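Local coordinates for protein alpha-rhamnosidase (Dictyoglomus thermophilum, PDB 6I60) that probably hydrolyses terminal non-reducing alpha-L-rhamnose residues from alpha-L-rhamnosides, including natural flavonoid glycosides, at residues M504-D509 against P559-A564; A510-E515 against G760-R765; N532-A537 against D546-Y551. All coordinates share one frame; numbering follows the deposited sequence.

Contact 1: residues M504-D509 against P559-A564. With PGE (triethylene glycol), chain J.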
loop_
_atom_site.group_PDB
_atom_site.type_symbol
_atom_site.label_atom_id
_atom_site.label_comp_id
_atom_site.label_asym_id
_atom_site.label_seq_id
_atom_site.Cartn_x
_atom_site.Cartn_y
_atom_site.Cartn_z
ATOM N N MET A 504 12.027 1.561 -6.652
ATOM C CA MET A 504 12.503 1.457 -5.283
ATOM C C MET A 504 11.453 1.982 -4.308
ATOM O O MET A 504 10.499 2.667 -4.684
ATOM C CB MET A 504 13.813 2.227 -5.109
ATOM C CG MET A 504 15.010 1.577 -5.782
ATOM S SD MET A 504 15.086 -0.195 -5.467
ATOM C CE MET A 504 16.482 -0.662 -6.488
ATOM N N GLY A 505 11.642 1.645 -3.036
ATOM C CA GLY A 505 10.730 2.093 -2.002
ATOM C C GLY A 505 11.120 3.435 -1.418
ATOM O O GLY A 505 11.496 3.521 -0.245
ATOM N N TRP A 506 11.036 4.487 -2.230
ATOM C CA TRP A 506 11.396 5.821 -1.771
ATOM C C TRP A 506 10.468 6.267 -0.646
ATOM O O TRP A 506 9.242 6.205 -0.771
ATOM C CB TRP A 506 11.344 6.810 -2.933
ATOM C CG TRP A 506 12.505 6.685 -3.874
ATOM C CD1 TRP A 506 12.583 5.893 -4.982
ATOM C CD2 TRP A 506 13.756 7.376 -3.786
ATOM N NE1 TRP A 506 13.806 6.047 -5.591
ATOM C CE2 TRP A 506 14.544 6.953 -4.876
ATOM C CE3 TRP A 506 14.289 8.310 -2.892
ATOM C CZ2 TRP A 506 15.835 7.430 -5.095
ATOM C CZ3 TRP A 506 15.567 8.783 -3.111
ATOM C CH2 TRP A 506 16.327 8.343 -4.203
ATOM N N MET A 507 11.067 6.725 0.455
ATOM C CA MET A 507 10.300 7.030 1.658
ATOM C C MET A 507 9.431 8.270 1.489
ATOM O O MET A 507 8.343 8.342 2.072
ATOM C CB MET A 507 11.248 7.206 2.841
ATOM C CG MET A 507 11.836 5.907 3.354
ATOM S SD MET A 507 10.793 5.150 4.610
ATOM C CE MET A 507 11.377 6.001 6.078
ATOM N N GLY A 508 9.888 9.252 0.711
ATOM C CA GLY A 508 9.120 10.477 0.561
ATOM C C GLY A 508 7.820 10.262 -0.193
ATOM O O GLY A 508 6.759 10.737 0.224
ATOM N N ASP A 509 7.885 9.541 -1.315
ATOM C CA ASP A 509 6.682 9.287 -2.098
ATOM C C ASP A 509 5.673 8.457 -1.318
ATOM O O ASP A 509 4.461 8.656 -1.462
ATOM C CB ASP A 509 7.047 8.590 -3.408
ATOM C CG ASP A 509 8.171 9.290 -4.146
ATOM O OD1 ASP A 509 9.055 9.866 -3.477
ATOM O OD2 ASP A 509 8.171 9.264 -5.396
ATOM N N PRO A 559 14.936 14.775 5.711
ATOM C CA PRO A 559 13.865 14.838 6.721
ATOM C C PRO A 559 12.470 14.726 6.128
ATOM O O PRO A 559 11.590 14.112 6.743
ATOM C CB PRO A 559 14.101 16.197 7.392
ATOM C CG PRO A 559 15.554 16.469 7.183
ATOM C CD PRO A 559 15.882 15.897 5.834
ATOM N N ALA A 560 12.245 15.294 4.940
ATOM C CA ALA A 560 10.957 15.137 4.272
ATOM C C ALA A 560 10.723 13.708 3.805
ATOM O O ALA A 560 9.576 13.337 3.533
ATOM C CB ALA A 560 10.856 16.092 3.082
ATOM N N TRP A 561 11.781 12.907 3.701
ATOM C CA TRP A 561 11.684 11.512 3.298
ATOM C C TRP A 561 11.622 10.582 4.506
ATOM O O TRP A 561 10.709 9.757 4.614
ATOM C CB TRP A 561 12.875 11.147 2.403
ATOM C CG TRP A 561 12.602 11.264 0.929
ATOM C CD1 TRP A 561 12.734 10.281 -0.006
ATOM C CD2 TRP A 561 12.158 12.430 0.224
ATOM N NE1 TRP A 561 12.398 10.759 -1.249
ATOM C CE2 TRP A 561 12.039 12.076 -1.135
ATOM C CE3 TRP A 561 11.848 13.739 0.607
ATOM C CZ2 TRP A 561 11.623 12.980 -2.109
ATOM C CZ3 TRP A 561 11.435 14.634 -0.361
ATOM C CH2 TRP A 561 11.326 14.251 -1.703
ATOM N N SER A 562 12.575 10.717 5.430
ATOM C CA SER A 562 12.651 9.834 6.587
ATOM C C SER A 562 11.483 10.007 7.546
ATOM O O SER A 562 11.321 9.177 8.447
ATOM C CB SER A 562 13.965 10.064 7.334
ATOM O OG SER A 562 15.075 9.698 6.537
ATOM N N THR A 563 10.670 11.052 7.379
ATOM C CA THR A 563 9.495 11.235 8.222
ATOM C C THR A 563 8.444 10.153 8.012
ATOM O O THR A 563 7.471 10.105 8.774
ATOM C CB THR A 563 8.869 12.606 7.962
ATOM O OG1 THR A 563 7.879 12.878 8.961
ATOM C CG2 THR A 563 8.218 12.636 6.589
ATOM N N ALA A 564 8.617 9.290 7.008
ATOM C CA ALA A 564 7.639 8.246 6.731
ATOM C C ALA A 564 7.530 7.230 7.860
ATOM O O ALA A 564 6.514 6.534 7.953
ATOM C CB ALA A 564 7.992 7.531 5.426
HETATM C C1 PGE J . 11.791 10.485 -5.176
HETATM O O1 PGE J . 11.779 10.160 -3.792
HETATM C C2 PGE J . 12.942 11.432 -5.450
HETATM O O2 PGE J . 14.156 10.708 -5.411
HETATM C C3 PGE J . 15.210 11.296 -6.149
HETATM C C4 PGE J . 14.967 11.101 -7.634
HETATM O O4 PGE J . 11.824 8.263 -8.449
HETATM C C6 PGE J . 12.077 9.639 -8.698
HETATM C C5 PGE J . 13.543 9.838 -9.033
HETATM O O3 PGE J . 14.305 9.868 -7.843
#
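Trp561 and Asp509 share one hydroxyl, atom O1 of a bound triethylene glycol that probably came from the crystallisation liquor. Trp561 NE1 donates to O1 at 2.7 Å, with an N-H...O angle of 144°, and O1 in turn donates to Asp509 OD1 at 2.8 Å. The glycol thus links two polar groups that make no direct hydrogen bond, Asp509 OD1 and Trp561 NE1 being 4.1 Å apart. From O1 the chain runs on beside Trp506, whose ring carries the glycol ether oxygen O2 over one face, toward the rim. Glu502 accepts the indole N-H of Trp506. The two indoles meet rim to rim with their planes nearly perpendicular, at 86°, and the nearest approach is Trp506 CE3 to Trp561 NE1. Gly508 CA sits over the face of the Trp561 five-membered ring, 3.5 Å from its centroid and almost on the ring normal, a CH-pi contact for which the lack of a side chain leaves room. One residue earlier, at the start of the helix, the Met507 side chain bends at both chi2 and chi3, which lays its SD 3.8 Å from Ala564 CB, while Met507 CB rests on the carbonyl oxygen of Trp561. Tyr610 meets the Trp561 ring obliquely from outside the two segments. This group of two tryptophans and a carboxylate around a glycol chain resembles the aromatic and acidic pockets in which glycoside hydrolases bind sugars, and is consistent with a place in the substrate cleft of the six-hairpin (alpha/alpha)6 domain.

Contact 2: residues A510-E515 against G760-R765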
loop_
_atom_site.group_PDB
_atom_site.type_symbol
_atom_site.label_atom_id
_atom_site.label_comp_id
_atom_site.label_asym_id
_atom_site.label_seq_id
_atom_site.Cartn_x
_atom_site.Cartn_y
_atom_site.Cartn_z
ATOM N N ALA A 510 6.151 7.528 -0.485
ATOM C CA ALA A 510 5.244 6.699 0.298
ATOM C C ALA A 510 4.586 7.488 1.421
ATOM O O ALA A 510 3.446 7.192 1.799
ATOM C CB ALA A 510 5.996 5.497 0.868
ATOM N N GLN A 511 5.279 8.492 1.960
ATOM C CA GLN A 511 4.720 9.270 3.060
ATOM C C GLN A 511 3.631 10.217 2.572
ATOM O O GLN A 511 2.571 10.327 3.199
ATOM C CB GLN A 511 5.833 10.049 3.761
ATOM C CG GLN A 511 5.339 11.096 4.744
ATOM C CD GLN A 511 5.309 12.491 4.149
ATOM O OE1 GLN A 511 6.230 12.897 3.438
ATOM N NE2 GLN A 511 4.245 13.233 4.438
ATOM N N LEU A 512 3.872 10.906 1.452
ATOM C CA LEU A 512 2.935 11.924 0.987
ATOM C C LEU A 512 1.654 11.316 0.430
ATOM O O LEU A 512 0.606 11.972 0.444
ATOM C CB LEU A 512 3.601 12.802 -0.071
ATOM C CG LEU A 512 4.759 13.670 0.422
ATOM C CD1 LEU A 512 5.610 14.125 -0.748
ATOM C CD2 LEU A 512 4.244 14.862 1.216
ATOM N N SER A 513 1.711 10.082 -0.069
ATOM C CA SER A 513 0.539 9.419 -0.623
ATOM C C SER A 513 -0.054 8.383 0.324
ATOM O O SER A 513 -0.947 7.632 -0.078
ATOM C CB SER A 513 0.882 8.768 -1.968
ATOM O OG SER A 513 1.819 7.715 -1.817
ATOM N N ALA A 514 0.412 8.336 1.574
ATOM C CA ALA A 514 -0.086 7.328 2.505
ATOM C C ALA A 514 -1.532 7.603 2.901
ATOM O O ALA A 514 -2.322 6.668 3.071
ATOM C CB ALA A 514 0.811 7.264 3.741
ATOM N N GLU A 515 -1.899 8.878 3.051
ATOM C CA GLU A 515 -3.272 9.209 3.420
ATOM C C GLU A 515 -4.251 8.877 2.301
ATOM O O GLU A 515 -5.385 8.465 2.573
ATOM C CB GLU A 515 -3.374 10.687 3.798
ATOM C CG GLU A 515 -4.709 11.084 4.406
ATOM C CD GLU A 515 -4.718 12.515 4.912
ATOM O OE1 GLU A 515 -4.286 13.416 4.163
ATOM O OE2 GLU A 515 -5.159 12.739 6.058
ATOM N N GLY A 760 6.020 21.726 -5.095
ATOM C CA GLY A 760 6.481 20.382 -5.370
ATOM C C GLY A 760 5.618 19.339 -4.690
ATOM O O GLY A 760 4.461 19.579 -4.335
ATOM N N ILE A 761 6.204 18.156 -4.494
ATOM C CA ILE A 761 5.444 17.049 -3.923
ATOM C C ILE A 761 5.125 17.301 -2.453
ATOM O O ILE A 761 4.077 16.870 -1.957
ATOM C CB ILE A 761 6.203 15.722 -4.117
ATOM C CG1 ILE A 761 7.554 15.755 -3.404
ATOM C CG2 ILE A 761 6.408 15.436 -5.592
ATOM C CD1 ILE A 761 8.224 14.404 -3.331
ATOM N N VAL A 762 6.003 18.008 -1.738
ATOM C CA VAL A 762 5.811 18.206 -0.303
ATOM C C VAL A 762 4.692 19.207 -0.045
ATOM O O VAL A 762 3.740 18.923 0.691
ATOM C CB VAL A 762 7.127 18.654 0.360
ATOM C CG1 VAL A 762 6.850 19.257 1.730
ATOM C CG2 VAL A 762 8.099 17.486 0.467
ATOM N N ALA A 763 4.789 20.394 -0.645
ATOM C CA ALA A 763 3.828 21.453 -0.368
ATOM C C ALA A 763 2.479 21.225 -1.039
ATOM O O ALA A 763 1.473 21.768 -0.567
ATOM C CB ALA A 763 4.399 22.805 -0.793
ATOM N N THR A 764 2.428 20.443 -2.122
ATOM C CA THR A 764 1.139 20.124 -2.729
ATOM C C THR A 764 0.270 19.309 -1.782
ATOM O O THR A 764 -0.960 19.415 -1.822
ATOM C CB THR A 764 1.336 19.368 -4.043
ATOM O OG1 THR A 764 2.328 20.029 -4.835
ATOM C CG2 THR A 764 0.033 19.307 -4.827
ATOM N N ARG A 765 0.893 18.501 -0.922
ATOM C CA ARG A 765 0.149 17.709 0.049
ATOM C C ARG A 765 -0.513 18.570 1.120
ATOM O O ARG A 765 -1.492 18.130 1.734
ATOM C CB ARG A 765 1.085 16.683 0.697
ATOM C CG ARG A 765 0.390 15.632 1.549
ATOM C CD ARG A 765 0.823 15.737 3.002
ATOM N NE ARG A 765 -0.007 14.929 3.891
ATOM C CZ ARG A 765 -1.133 15.354 4.454
ATOM N NH1 ARG A 765 -1.575 16.582 4.216
ATOM N NH2 ARG A 765 -1.821 14.549 5.254
#
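Leu512 and Arg765 bring the two backbones closest, with 6.5 Å between their CA atoms, so the segments meet through side chains and not main chain to main chain. The first segment is a junction: helix 507-512 ends, Ser513 leaves helical geometry, and the next helix starts at once with Ala514. It packs against the opening turn of helix 761-773, only weakly bonded here. Leu512 fills the space between them with its two methyl branches. CD1 packs on Ile761, 3.7 Å from Ile761 CG1, and also lies against that residue's carbonyl. CD2 sits over Val762 CA and beside the aliphatic root of Arg765, with Leu512 CD2 to Arg765 CB at 3.7 Å. The arginine leaves its backbone with CG anti to N (chi1 -170°) and then bends at chi2, a course that carries its methylenes past Leu512 and its guanidinium on to the following helix. There Glu515, extended beyond CG, meets it at about a right angle, and Glu515 OE1 forms a salt bridge with Arg765 NH2 at 2.9 Å. Carboxylate and guanidinium planes are 43° apart, so the pair is a tilted one-atom contact and not a flat bidentate one. Both side chains are buried, and second partners help satisfy their polar ends: Tyr571 bonds Arg765 NH2, and Tyr575 bonds Glu515 OE2. Asp612 accepts from the backbone N of Gly760 and Ala763 at the start of helix 761-773. Tyr633 of helix 626-648 packs on both Leu512 and Val762, helix 564-576 covers the Glu515 side through Tyr571, and helix 722-729 lies against Ala763.

Contact 3: residues N532-A537 against D546-Y551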
loop_
_atom_site.group_PDB
_atom_site.type_symbol
_atom_site.label_atom_id
_atom_site.label_comp_id
_atom_site.label_asym_id
_atom_site.label_seq_id
_atom_site.Cartn_x
_atom_site.Cartn_y
_atom_site.Cartn_z
ATOM N N ASN A 532 7.884 -2.436 9.423
ATOM C CA ASN A 532 8.962 -3.331 9.824
ATOM C C ASN A 532 10.181 -3.151 8.930
ATOM O O ASN A 532 11.320 -3.228 9.404
ATOM C CB ASN A 532 8.483 -4.783 9.792
ATOM C CG ASN A 532 7.618 -5.138 10.983
ATOM O OD1 ASN A 532 7.698 -4.508 12.037
ATOM N ND2 ASN A 532 6.782 -6.156 10.820
ATOM N N ASP A 533 9.961 -2.922 7.630
ATOM C CA ASP A 533 11.079 -2.725 6.712
ATOM C C ASP A 533 11.896 -1.499 7.096
ATOM O O ASP A 533 13.130 -1.514 7.014
ATOM C CB ASP A 533 10.566 -2.597 5.277
ATOM C CG ASP A 533 10.003 -3.899 4.739
ATOM O OD1 ASP A 533 10.159 -4.940 5.410
ATOM O OD2 ASP A 533 9.400 -3.878 3.643
ATOM N N ILE A 534 11.222 -0.426 7.513
ATOM C CA ILE A 534 11.928 0.756 7.993
ATOM C C ILE A 534 12.672 0.440 9.283
ATOM O O ILE A 534 13.793 0.914 9.504
ATOM C CB ILE A 534 10.941 1.924 8.171
ATOM C CG1 ILE A 534 10.291 2.271 6.831
ATOM C CG2 ILE A 534 11.637 3.136 8.767
ATOM C CD1 ILE A 534 8.818 2.579 6.934
ATOM N N ARG A 535 12.066 -0.374 10.151
ATOM C CA ARG A 535 12.735 -0.781 11.382
ATOM C C ARG A 535 13.957 -1.642 11.087
ATOM O O ARG A 535 14.971 -1.552 11.789
ATOM C CB ARG A 535 11.749 -1.527 12.282
ATOM C CG ARG A 535 12.297 -1.895 13.649
ATOM C CD ARG A 535 11.686 -3.195 14.144
ATOM N NE ARG A 535 11.858 -4.284 13.185
ATOM C CZ ARG A 535 10.952 -5.229 12.955
ATOM N NH1 ARG A 535 9.802 -5.220 13.618
ATOM N NH2 ARG A 535 11.195 -6.183 12.064
ATOM N N ASP A 536 13.883 -2.475 10.049
ATOM C CA ASP A 536 14.994 -3.337 9.667
ATOM C C ASP A 536 16.112 -2.585 8.957
ATOM O O ASP A 536 17.177 -3.168 8.722
ATOM C CB ASP A 536 14.497 -4.475 8.768
ATOM C CG ASP A 536 13.927 -5.640 9.561
ATOM O OD1 ASP A 536 13.668 -6.703 8.957
ATOM O OD2 ASP A 536 13.735 -5.493 10.787
ATOM N N ALA A 537 15.904 -1.318 8.606
ATOM C CA ALA A 537 16.931 -0.522 7.954
ATOM C C ALA A 537 17.379 0.665 8.792
ATOM O O ALA A 537 18.209 1.455 8.326
ATOM C CB ALA A 537 16.437 -0.030 6.587
ATOM N N ASP A 546 16.804 6.703 2.301
ATOM C CA ASP A 546 15.788 7.357 1.483
ATOM C C ASP A 546 14.931 6.342 0.736
ATOM O O ASP A 546 13.784 6.644 0.386
ATOM C CB ASP A 546 16.441 8.332 0.505
ATOM C CG ASP A 546 16.699 9.692 1.125
ATOM O OD1 ASP A 546 15.981 10.056 2.080
ATOM O OD2 ASP A 546 17.620 10.395 0.660
ATOM N N VAL A 547 15.460 5.144 0.482
ATOM C CA VAL A 547 14.684 4.048 -0.082
ATOM C C VAL A 547 14.697 2.887 0.907
ATOM O O VAL A 547 15.727 2.583 1.520
ATOM C CB VAL A 547 15.204 3.615 -1.474
ATOM C CG1 VAL A 547 15.527 4.833 -2.321
ATOM C CG2 VAL A 547 16.417 2.711 -1.371
ATOM N N ILE A 548 13.533 2.274 1.095
ATOM C CA ILE A 548 13.372 1.139 1.999
ATOM C C ILE A 548 12.555 0.074 1.277
ATOM O O ILE A 548 11.448 0.370 0.803
ATOM C CB ILE A 548 12.695 1.551 3.319
ATOM C CG1 ILE A 548 13.412 2.742 3.959
ATOM C CG2 ILE A 548 12.649 0.375 4.279
ATOM C CD1 ILE A 548 14.732 2.400 4.590
ATOM N N PRO A 549 13.044 -1.174 1.161
ATOM C CA PRO A 549 14.330 -1.699 1.640
ATOM C C PRO A 549 15.536 -1.056 0.957
ATOM O O PRO A 549 15.431 -0.633 -0.195
ATOM C CB PRO A 549 14.250 -3.192 1.296
ATOM C CG PRO A 549 12.799 -3.474 1.132
ATOM C CD PRO A 549 12.224 -2.229 0.546
ATOM N N PRO A 550 16.668 -0.985 1.660
ATOM C CA PRO A 550 17.833 -0.239 1.152
ATOM C C PRO A 550 18.650 -1.027 0.133
ATOM O O PRO A 550 19.842 -1.288 0.319
ATOM C CB PRO A 550 18.617 0.050 2.437
ATOM C CG PRO A 550 18.323 -1.118 3.312
ATOM C CD PRO A 550 16.914 -1.556 2.996
ATOM N N TYR A 551 18.002 -1.419 -0.968
ATOM C CA TYR A 551 18.752 -1.957 -2.097
ATOM C C TYR A 551 19.727 -0.917 -2.633
ATOM O O TYR A 551 20.847 -1.248 -3.039
ATOM C CB TYR A 551 17.796 -2.425 -3.193
ATOM C CG TYR A 551 16.735 -3.388 -2.706
ATOM C CD1 TYR A 551 17.075 -4.665 -2.277
ATOM C CD2 TYR A 551 15.396 -3.020 -2.672
ATOM C CE1 TYR A 551 16.109 -5.549 -1.829
ATOM C CE2 TYR A 551 14.423 -3.896 -2.223
ATOM C CZ TYR A 551 14.786 -5.159 -1.806
ATOM O OH TYR A 551 13.822 -6.035 -1.361
#
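Ile548 is the knob of this contact, and the hollow lies on residues 533-537, in the C-terminal part of helix 524-535 and just beyond. Ile548 CG2 pushes against the helix backbone where Asp533 joins Ile534, 3.4 Å from Asp533 O and 3.6 Å from Ile534 N. Asp533 CB and Ile534 CG1 form the sides of the dent, and the Ile534 and Ile548 side chains cross at about a right angle. The other branch of Ile548 turns elsewhere: with chi1 at -52° and chi2 at -74°, CD1 swings to Ala537, whose CB is 3.6 Å away. That methyl is in turn a small bump, seated between Ile548 CD1 and the CG and CD atoms of Pro550, with Pro550 CD 3.9 Å from Ala537 CB. Pro549 leans more loosely beside the Asp533 carboxylate. The peptide bond before Pro549 is cis, and Pro550 centres an inverse gamma turn, so the loop bends sharply at the two prolines. The carboxylates at the border are paired elsewhere: Arg226 makes salt bridges with Asp533 OD1 and Asp536 OD1, and Lys529 with Asp533 OD2. Met507 touches both isoleucines and continues the apolar packing toward helix 507-512. The loop that follows helix 524-535 thus folds back on the helix it leaves, part of the connection to helix 559-562 in the (alpha/alpha)6 domain.

All three contacts are buried in the same six-hairpin domain, but their chemistry differs. Contact 1 is aromatic, with its polar link made through the bound glycol, and opens onto the glycol pocket, where Trp506 is partly exposed; contact 2 joins apolar packing to a buried ion pair; contact 3 is almost wholly aliphatic. Contacts 1 and 2 draw on successive parts of helix 507-512 and touch, with Trp561 CH2 3.5 Å from Ile761 CD1. Contact 3, nested in the chain between the halves of contact 1, meets it through two probable backbone hydrogen bonds, Met507 N to Asp546 O and Gly505 O to Ile548 N. Contacts 2 and 3 do not touch, their centres lying about 19 Å apart.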